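Local coordinates for 3-oxoacyl-(Acyl-carrier protein) synthase (Burkholderia xenovorans, PDB 4EFI), which probably catalyses acyl transfer as a 3-oxoacyl-[acyl-carrier-protein] synthase, the condensing type of enzyme used in fatty acid synthesis, at residues A17-V22 / G344-V349; L81-D86 / A181-N186; V94-N99 / D156-M161. All blocks are in the same frame, centred on the assembly; numbering follows the deposited sequence.

Contact 1: A17-V22 / G344-V349; sequences ARIAGV and GPLNIV
V22 and V349 form a parallel beta bridge, with their CA atoms 5.0 Å apart, where strand 349-353 starts to run beside strand 17-26. This joins an outermost strand to the six-stranded mixed sheet, one of the sheets of the thiolase-type fold. V22 N donates to I348 O at 3.0 Å, with 156° at the hydrogen. G21 has no side chain, which lets the same oxygen approach its CA to 3.2 Å. Before this point the two segments diverge, and water links them. One water accepts from G344 N and donates to I19 O at 2.7 Å. A second accepts from I348 N and donates to A20 O at 2.8 Å.

L346 reaches across to I19, and R18, in one of its two conformers, slides past it in the opposite direction. L346 CG stands anti to the carbonyl carbon (chi1 -60°), and both methyls reach I19. CD2 lies 3.5 Å from I19 O. CD1 meets I19 CG2 at 4.1 Å, and the two side chains cross at about a right angle. V22 and V349 are buried on one face of the sheet, where both touch T311 of helix 305-313. Beside the bridge, V349 CA makes a CA-H...O contact with V22 O at 3.2 Å.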
loop_
_atom_site.group_PDB
_atom_site.type_symbol
_atom_site.label_atom_id
_atom_site.label_comp_id
_atom_site.label_asym_id
_atom_site.label_seq_id
_atom_site.Cartn_x
_atom_site.Cartn_y
_atom_site.Cartn_z
ATOM N N ALA A 17 -0.521 -9.391 -19.031
ATOM C CA ALA A 17 -1.478 -9.086 -17.974
ATOM C C ALA A 17 -1.623 -7.591 -17.814
ATOM O O ALA A 17 -0.658 -6.856 -18.031
ATOM C CB ALA A 17 -1.017 -9.685 -16.649
ATOM N N ARG A 18 -2.805 -7.135 -17.421
ATOM C CA ARG A 18 -3.062 -5.715 -17.239
ATOM C C ARG A 18 -3.940 -5.485 -16.026
ATOM O O ARG A 18 -4.722 -6.357 -15.616
ATOM C CB ARG A 18 -3.752 -5.118 -18.476
ATOM C CG ARG A 18 -5.106 -5.723 -18.802
ATOM C CD ARG A 18 -5.729 -5.162 -20.089
ATOM N NE ARG A 18 -6.304 -3.830 -19.909
ATOM C CZ ARG A 18 -7.511 -3.594 -19.400
ATOM N NH1 ARG A 18 -7.941 -2.348 -19.268
ATOM N NH2 ARG A 18 -8.281 -4.603 -19.018
ATOM N N ILE A 19 -3.804 -4.305 -15.439
ATOM C CA ILE A 19 -4.735 -3.849 -14.439
ATOM C C ILE A 19 -6.059 -3.543 -15.143
ATOM O O ILE A 19 -6.100 -2.788 -16.125
ATOM C CB ILE A 19 -4.218 -2.606 -13.702
ATOM C CG1 ILE A 19 -2.951 -2.957 -12.926
ATOM C CG2 ILE A 19 -5.289 -2.062 -12.776
ATOM C CD1 ILE A 19 -2.248 -1.760 -12.293
ATOM N N ALA A 20 -7.143 -4.124 -14.632
ATOM C CA ALA A 20 -8.469 -3.957 -15.211
ATOM C C ALA A 20 -9.375 -3.005 -14.420
ATOM O O ALA A 20 -10.393 -2.554 -14.946
ATOM C CB ALA A 20 -9.139 -5.325 -15.324
ATOM N N GLY A 21 -9.044 -2.711 -13.168
ATOM C CA GLY A 21 -9.867 -1.844 -12.332
ATOM C C GLY A 21 -9.297 -1.783 -10.938
ATOM O O GLY A 21 -8.566 -2.712 -10.541
ATOM N N VAL A 22 -9.607 -0.723 -10.198
ATOM C CA VAL A 22 -9.144 -0.570 -8.814
ATOM C C VAL A 22 -10.243 0.149 -8.017
ATOM O O VAL A 22 -10.760 1.176 -8.457
ATOM C CB VAL A 22 -7.869 0.300 -8.707
ATOM C CG1 VAL A 22 -7.343 0.313 -7.264
ATOM C CG2 VAL A 22 -6.782 -0.140 -9.665
ATOM N N GLY A 344 -4.602 1.644 -18.130
ATOM C CA GLY A 344 -5.785 2.326 -18.609
ATOM C C GLY A 344 -5.847 2.443 -20.124
ATOM O O GLY A 344 -4.950 1.975 -20.840
ATOM N N PRO A 345 -6.905 3.071 -20.633
ATOM C CA PRO A 345 -7.970 3.677 -19.825
ATOM C C PRO A 345 -8.794 2.682 -19.032
ATOM O O PRO A 345 -8.976 1.542 -19.472
ATOM C CB PRO A 345 -8.851 4.379 -20.855
ATOM C CG PRO A 345 -8.552 3.721 -22.155
ATOM C CD PRO A 345 -7.144 3.226 -22.076
ATOM N N LEU A 346 -9.292 3.132 -17.888
ATOM C CA LEU A 346 -10.111 2.317 -16.998
ATOM C C LEU A 346 -11.356 3.077 -16.613
ATOM O O LEU A 346 -11.264 4.227 -16.182
ATOM C CB LEU A 346 -9.353 1.989 -15.709
ATOM C CG LEU A 346 -8.040 1.225 -15.794
ATOM C CD1 LEU A 346 -7.500 0.969 -14.392
ATOM C CD2 LEU A 346 -8.227 -0.068 -16.571
ATOM N N ASN A 347 -12.506 2.428 -16.725
ATOM C CA ASN A 347 -13.756 2.989 -16.221
ATOM C C ASN A 347 -14.021 2.726 -14.740
ATOM O O ASN A 347 -14.703 3.508 -14.083
ATOM C CB ASN A 347 -14.944 2.446 -17.019
ATOM C CG ASN A 347 -14.963 2.924 -18.457
ATOM O OD1 ASN A 347 -14.592 4.063 -18.754
ATOM N ND2 ASN A 347 -15.401 2.050 -19.363
ATOM N N ILE A 348 -13.492 1.618 -14.211
ATOM C CA ILE A 348 -13.781 1.209 -12.844
ATOM C C ILE A 348 -12.593 1.564 -11.973
ATOM O O ILE A 348 -11.667 0.767 -11.768
ATOM C CB ILE A 348 -14.173 -0.284 -12.730
ATOM C CG1 ILE A 348 -15.291 -0.599 -13.724
ATOM C CG2 ILE A 348 -14.627 -0.628 -11.326
ATOM C CD1 ILE A 348 -16.539 0.291 -13.562
ATOM N N VAL A 349 -12.595 2.806 -11.517
ATOM C CA VAL A 349 -11.619 3.345 -10.586
ATOM C C VAL A 349 -12.448 4.177 -9.618
ATOM O O VAL A 349 -13.064 5.166 -10.034
ATOM C CB VAL A 349 -10.612 4.262 -11.293
ATOM C CG1 VAL A 349 -9.638 4.866 -10.284
ATOM C CG2 VAL A 349 -9.881 3.505 -12.394
HETATM O O HOH W 1 -4.632 -1.288 -17.876
HETATM O O HOH W 2 -12.146 -0.495 -15.628
#

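Contact 2: L81-D86 / A181-N186; sequences LGWQAD and ALETSN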
loop_
_atom_site.group_PDB
_atom_site.type_symbol
_atom_site.label_atom_id
_atom_site.label_comp_id
_atom_site.label_asym_id
_atom_site.label_seq_id
_atom_site.Cartn_x
_atom_site.Cartn_y
_atom_site.Cartn_z
ATOM N N LEU A 81 -17.037 -4.039 -13.061
ATOM C CA LEU A 81 -16.460 -4.774 -14.175
ATOM C C LEU A 81 -17.451 -5.726 -14.820
ATOM O O LEU A 81 -17.278 -6.089 -15.978
ATOM C CB LEU A 81 -15.248 -5.586 -13.712
ATOM C CG LEU A 81 -14.032 -4.734 -13.376
ATOM C CD1 LEU A 81 -12.948 -5.586 -12.723
ATOM C CD2 LEU A 81 -13.476 -4.026 -14.593
ATOM N N GLY A 82 -18.450 -6.167 -14.058
ATOM C CA GLY A 82 -19.360 -7.200 -14.528
ATOM C C GLY A 82 -18.720 -8.567 -14.562
ATOM O O GLY A 82 -19.143 -9.434 -15.339
ATOM N N TRP A 83 -17.728 -8.792 -13.707
ATOM C CA TRP A 83 -17.085 -10.092 -13.614
ATOM C C TRP A 83 -17.902 -11.015 -12.715
ATOM O O TRP A 83 -18.176 -10.669 -11.557
ATOM C CB TRP A 83 -15.689 -9.929 -13.024
ATOM C CG TRP A 83 -14.659 -9.410 -13.974
ATOM C CD1 TRP A 83 -14.857 -8.931 -15.218
ATOM C CD2 TRP A 83 -13.248 -9.337 -13.732
ATOM N NE1 TRP A 83 -13.661 -8.561 -15.788
ATOM C CE2 TRP A 83 -12.656 -8.801 -14.884
ATOM C CE3 TRP A 83 -12.434 -9.673 -12.649
ATOM C CZ2 TRP A 83 -11.272 -8.594 -14.994
ATOM C CZ3 TRP A 83 -11.055 -9.476 -12.767
ATOM C CH2 TRP A 83 -10.495 -8.951 -13.926
ATOM N N GLN A 84 -18.223 -12.203 -13.204
ATOM C CA GLN A 84 -18.932 -13.181 -12.394
ATOM C C GLN A 84 -17.990 -13.817 -11.387
ATOM O O GLN A 84 -16.806 -14.041 -11.672
ATOM C CB GLN A 84 -19.568 -14.255 -13.272
ATOM C CG GLN A 84 -20.474 -13.707 -14.383
ATOM C CD GLN A 84 -21.494 -12.764 -13.832
ATOM O OE1 GLN A 84 -22.225 -13.106 -12.896
ATOM N NE2 GLN A 84 -21.545 -11.559 -14.370
ATOM N N ALA A 85 -18.508 -14.146 -10.218
ATOM C CA ALA A 85 -17.669 -14.715 -9.155
ATOM C C ALA A 85 -16.964 -15.995 -9.598
ATOM O O ALA A 85 -15.834 -16.265 -9.194
ATOM C CB ALA A 85 -18.538 -14.977 -7.936
ATOM N N ASP A 86 -17.598 -16.794 -10.437
ATOM C CA ASP A 86 -17.033 -18.057 -10.863
ATOM C C ASP A 86 -15.828 -17.914 -11.786
ATOM O O ASP A 86 -15.170 -18.900 -12.103
ATOM C CB ASP A 86 -18.091 -18.973 -11.509
ATOM C CG ASP A 86 -18.745 -18.376 -12.748
ATOM O OD1 ASP A 86 -18.299 -17.343 -13.281
ATOM O OD2 ASP A 86 -19.740 -18.985 -13.208
ATOM N N ALA A 181 -8.140 -5.525 -9.796
ATOM C CA ALA A 181 -8.415 -6.627 -10.725
ATOM C C ALA A 181 -7.310 -6.673 -11.749
ATOM O O ALA A 181 -6.957 -5.647 -12.326
ATOM C CB ALA A 181 -9.740 -6.393 -11.447
ATOM N N LEU A 182 -6.797 -7.870 -11.998
ATOM C CA LEU A 182 -5.839 -8.122 -13.061
ATOM C C LEU A 182 -6.441 -9.113 -14.039
ATOM O O LEU A 182 -7.119 -10.042 -13.637
ATOM C CB LEU A 182 -4.541 -8.728 -12.526
ATOM C CG LEU A 182 -3.833 -7.997 -11.414
ATOM C CD1 LEU A 182 -2.596 -8.802 -11.038
ATOM C CD2 LEU A 182 -3.441 -6.578 -11.827
ATOM N N GLU A 183 -6.156 -8.938 -15.325
ATOM C CA GLU A 183 -6.671 -9.838 -16.363
ATOM C C GLU A 183 -5.640 -10.083 -17.459
ATOM O O GLU A 183 -4.825 -9.222 -17.778
ATOM C CB GLU A 183 -7.960 -9.282 -17.004
ATOM C CG GLU A 183 -8.715 -10.309 -17.865
ATOM C CD GLU A 183 -10.085 -9.853 -18.334
ATOM O OE1 GLU A 183 -10.251 -8.650 -18.608
ATOM O OE2 GLU A 183 -10.976 -10.725 -18.440
ATOM N N THR A 184 -5.686 -11.270 -18.040
ATOM C CA THR A 184 -4.938 -11.577 -19.237
ATOM C C THR A 184 -5.181 -10.479 -20.295
ATOM O O THR A 184 -6.308 -9.984 -20.461
ATOM C CB THR A 184 -5.308 -13.023 -19.718
ATOM O OG1 THR A 184 -4.600 -13.355 -20.915
ATOM C CG2 THR A 184 -6.786 -13.172 -19.932
ATOM N N SER A 185 -4.106 -10.080 -20.984
ATOM C CA SER A 185 -4.122 -9.057 -22.026
ATOM C C SER A 185 -3.323 -9.553 -23.219
ATOM O O SER A 185 -2.367 -10.307 -23.056
ATOM C CB SER A 185 -3.522 -7.768 -21.490
ATOM O OG SER A 185 -2.159 -7.940 -21.183
ATOM N N ASN A 186 -3.705 -9.108 -24.412
ATOM C CA ASN A 186 -3.114 -9.611 -25.658
ATOM C C ASN A 186 -1.976 -8.770 -26.247
ATOM O O ASN A 186 -1.221 -9.254 -27.091
ATOM C CB ASN A 186 -4.202 -9.779 -26.728
HETATM O O HOH W 3 -12.926 -7.783 -18.459
#
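W83 brings the six-membered side of its indole to A181, L182 and E183 on strand 176-184. The chain reaches this position from the end of helix 66-81. W83 CB leaves the backbone toward the strand. With CG beside the backbone N (chi1 -77°), the indole lies between L81 and the strand. One face of the indole is covered by L81 of its own segment, whose CD1 sits 3.8 Å above the plane, over the ring centre. On the pyrrole side, NE1 donates to a water at 2.9 Å, which lies at the ring edge and in plane. That water donates in turn to E183 OE1 at 2.8 Å. CZ2 passes 3.8 Å from E183 OE1, and the ring and carboxylate planes are 57° apart. At the far end of the ring, CH2 meets L182 O at 3.6 Å, with the oxygen at the ring edge. CZ3 touches A181 CB at 3.6 Å. This methyl also receives L81 CD1 at 3.5 Å, so it touches both L81 and W83.

The other carboxylate oxygen, E183 OE2, forms a salt bridge with R149. R149 also makes a cation-pi contact with W83, so the indole and the glutamate share one cation. A20 of strand 17-26 touches both W83 and A181.

The helix ends in a Schellman motif with G82, of positive phi, as its C-prime residue. W83 follows directly and packs on the six-stranded sheet of the thiolase-type fold.

Contact 3: V94-N99 / D156-M161; sequences VSQTPN and DTISKM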
loop_
_atom_site.group_PDB
_atom_site.type_symbol
_atom_site.label_atom_id
_atom_site.label_comp_id
_atom_site.label_asym_id
_atom_site.label_seq_id
_atom_site.Cartn_x
_atom_site.Cartn_y
_atom_site.Cartn_z
ATOM N N VAL A 94 -2.925 -9.028 0.824
ATOM C CA VAL A 94 -1.703 -8.432 1.352
ATOM C C VAL A 94 -2.103 -7.475 2.456
ATOM O O VAL A 94 -2.857 -6.511 2.208
ATOM C CB VAL A 94 -0.935 -7.677 0.270
ATOM C CG1 VAL A 94 0.323 -7.032 0.870
ATOM C CG2 VAL A 94 -0.590 -8.631 -0.866
ATOM N N SER A 95 -1.634 -7.757 3.668
ATOM C CA SER A 95 -2.041 -7.008 4.835
ATOM C C SER A 95 -1.173 -7.382 6.021
ATOM O O SER A 95 -0.600 -8.481 6.063
ATOM C CB SER A 95 -3.482 -7.324 5.189
ATOM O OG SER A 95 -3.954 -6.550 6.299
ATOM N N GLN A 96 -1.074 -6.475 6.983
ATOM C CA GLN A 96 -0.444 -6.748 8.267
ATOM C C GLN A 96 -1.482 -6.897 9.388
ATOM O O GLN A 96 -1.098 -7.100 10.535
ATOM C CB GLN A 96 0.520 -5.615 8.592
ATOM C CG GLN A 96 1.603 -5.484 7.547
ATOM C CD GLN A 96 2.429 -4.237 7.686
ATOM O OE1 GLN A 96 3.632 -4.311 7.884
ATOM N NE2 GLN A 96 1.795 -3.099 7.547
ATOM N N THR A 97 -2.770 -6.789 9.042
ATOM C CA THR A 97 -3.838 -6.775 10.034
ATOM C C THR A 97 -4.958 -7.765 9.677
ATOM O O THR A 97 -6.115 -7.392 9.521
ATOM C CB THR A 97 -4.345 -5.335 10.310
ATOM O OG1 THR A 97 -4.655 -4.660 9.072
ATOM C CG2 THR A 97 -3.277 -4.541 11.066
ATOM N N PRO A 98 -4.601 -9.040 9.550
ATOM C CA PRO A 98 -5.582 -10.069 9.190
ATOM C C PRO A 98 -6.642 -10.305 10.282
ATOM O O PRO A 98 -6.416 -10.002 11.451
ATOM C CB PRO A 98 -4.711 -11.308 9.023
ATOM C CG PRO A 98 -3.583 -11.087 9.976
ATOM C CD PRO A 98 -3.284 -9.624 9.871
ATOM N N ASN A 99 -7.743 -10.942 9.896
ATOM C CA ASN A 99 -8.819 -11.201 10.848
ATOM C C ASN A 99 -8.386 -12.105 12.000
ATOM O O ASN A 99 -8.673 -11.827 13.168
ATOM C CB ASN A 99 -10.014 -11.886 10.146
ATOM C CG ASN A 99 -10.848 -10.942 9.319
ATOM O OD1 ASN A 99 -10.493 -9.777 9.124
ATOM N ND2 ASN A 99 -11.960 -11.440 8.806
ATOM N N ASP A 156 -5.176 -2.443 5.150
ATOM C CA ASP A 156 -4.673 -2.485 6.517
ATOM C C ASP A 156 -5.545 -1.613 7.396
ATOM O O ASP A 156 -6.158 -0.636 6.919
ATOM C CB ASP A 156 -3.234 -1.950 6.596
ATOM C CG ASP A 156 -2.199 -3.022 6.881
ATOM O OD1 ASP A 156 -2.495 -4.081 7.467
ATOM O OD2 ASP A 156 -1.038 -2.775 6.506
ATOM N N THR A 157 -5.570 -1.934 8.681
ATOM C CA THR A 157 -6.127 -1.028 9.687
ATOM C C THR A 157 -5.033 -0.799 10.740
ATOM O O THR A 157 -5.120 -1.259 11.871
ATOM C CB THR A 157 -7.411 -1.553 10.352
ATOM O OG1 THR A 157 -7.143 -2.791 11.008
ATOM C CG2 THR A 157 -8.514 -1.777 9.330
ATOM N N ILE A 158 -3.980 -0.080 10.363
ATOM C CA ILE A 158 -2.864 0.144 11.277
ATOM C C ILE A 158 -3.307 0.932 12.498
ATOM O O ILE A 158 -2.654 0.878 13.548
ATOM C CB ILE A 158 -1.676 0.873 10.601
ATOM C CG1 ILE A 158 -1.094 -0.005 9.499
ATOM C CG2 ILE A 158 -0.602 1.299 11.621
ATOM C CD1 ILE A 158 -0.628 -1.370 9.945
ATOM N N SER A 159 -4.413 1.663 12.413
ATOM C CA SER A 159 -4.895 2.389 13.589
ATOM C C SER A 159 -5.068 1.457 14.800
ATOM O O SER A 159 -4.912 1.904 15.947
ATOM C CB SER A 159 -6.217 3.109 13.297
ATOM O OG SER A 159 -7.237 2.165 13.155
ATOM N N LYS A 160 -5.320 0.174 14.558
ATOM C CA LYS A 160 -5.577 -0.777 15.627
ATOM C C LYS A 160 -4.302 -1.206 16.370
ATOM O O LYS A 160 -4.370 -1.918 17.369
ATOM C CB LYS A 160 -6.274 -2.012 15.052
ATOM C CG LYS A 160 -7.681 -1.786 14.502
ATOM C CD LYS A 160 -8.283 -3.133 14.066
ATOM C CE LYS A 160 -9.435 -2.992 13.099
ATOM N NZ LYS A 160 -10.680 -2.609 13.802
ATOM N N MET A 161 -3.154 -0.824 15.820
ATOM C CA MET A 161 -1.849 -1.151 16.424
ATOM C C MET A 161 -1.076 0.060 16.937
ATOM O O MET A 161 0.110 -0.051 17.259
ATOM C CB MET A 161 -0.989 -1.908 15.422
ATOM C CG MET A 161 -1.495 -3.328 15.192
ATOM S SD MET A 161 -0.328 -4.377 14.331
ATOM C CE MET A 161 0.004 -3.257 13.008
HETATM O O HOH W 4 -7.850 -5.345 10.245
#
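S95, Q96 and T97 gather round D156, where the loops after strands 90-94 and 149-156 meet. These strands are parallel neighbours in the six-stranded sheet of the thiolase-type fold, so both loops leave from the same end of it.

S95 comes first and shapes its own loop. Its OG accepts from T97 N at 3.0 Å, which makes an ST turn, and it is also hydrogen-bonded to G155 O.

Q96 grips both oxygens of the D156 carboxylate. Its backbone N donates to D156 OD1 at 2.8 Å, on the syn side, somewhat out of the carboxylate plane. Its side chain, extended beyond CG, brings NE2 to D156 OD2 at 3.0 Å, again syn and similarly tilted. The amide and carboxylate planes are 33° apart, and OD2 lies close to the amide plane. The two bonds oppose rotation of the carboxylate. S302 OG is a further partner of OD2. Q96 NE2 also passes 3.8 Å from I158 CD1.

T97 follows. Its OG1 stands between the backbone N and the carbonyl carbon (chi1 51°), which turns the hydroxyl to the second loop. There it donates to D156 OD1 at 2.8 Å, on the anti side, and accepts from T157 N at 2.9 Å in a bond with 165° at the hydrogen. D156 OD1 thus takes two donors from adjacent residues. T97 CG2 meets M161 CE at 4.0 Å, in one of the two M161 conformers. A66 of helix 66-81 touches both S95 and T97. Finally, a water donates to T97 O and is hydrogen-bonded to T157 OG1 at 2.8 Å.

In the fold
All three contacts involve the same six-stranded sheet. Contacts 1 and 2 are direct neighbours, with centres about 10 Å apart. Their strands 17-26 and 176-184 pair side by side, and A20 and A181 are backbone partners. Contact 1 is mostly buried and joins the chain's late strand to an early one by one backbone hydrogen bond, two waters and leucine packing. Contact 2 is only partly buried, and no direct hydrogen bond crosses it; an aromatic ring, methyl groups and one water do the work. Contact 3 lies nearer the middle of the chain. Both its segments are mostly loop, whereas contacts 1 and 2 each set a loop against a strand. Hydrogen bonds to a carboxylate dominate there, with minor apolar contacts.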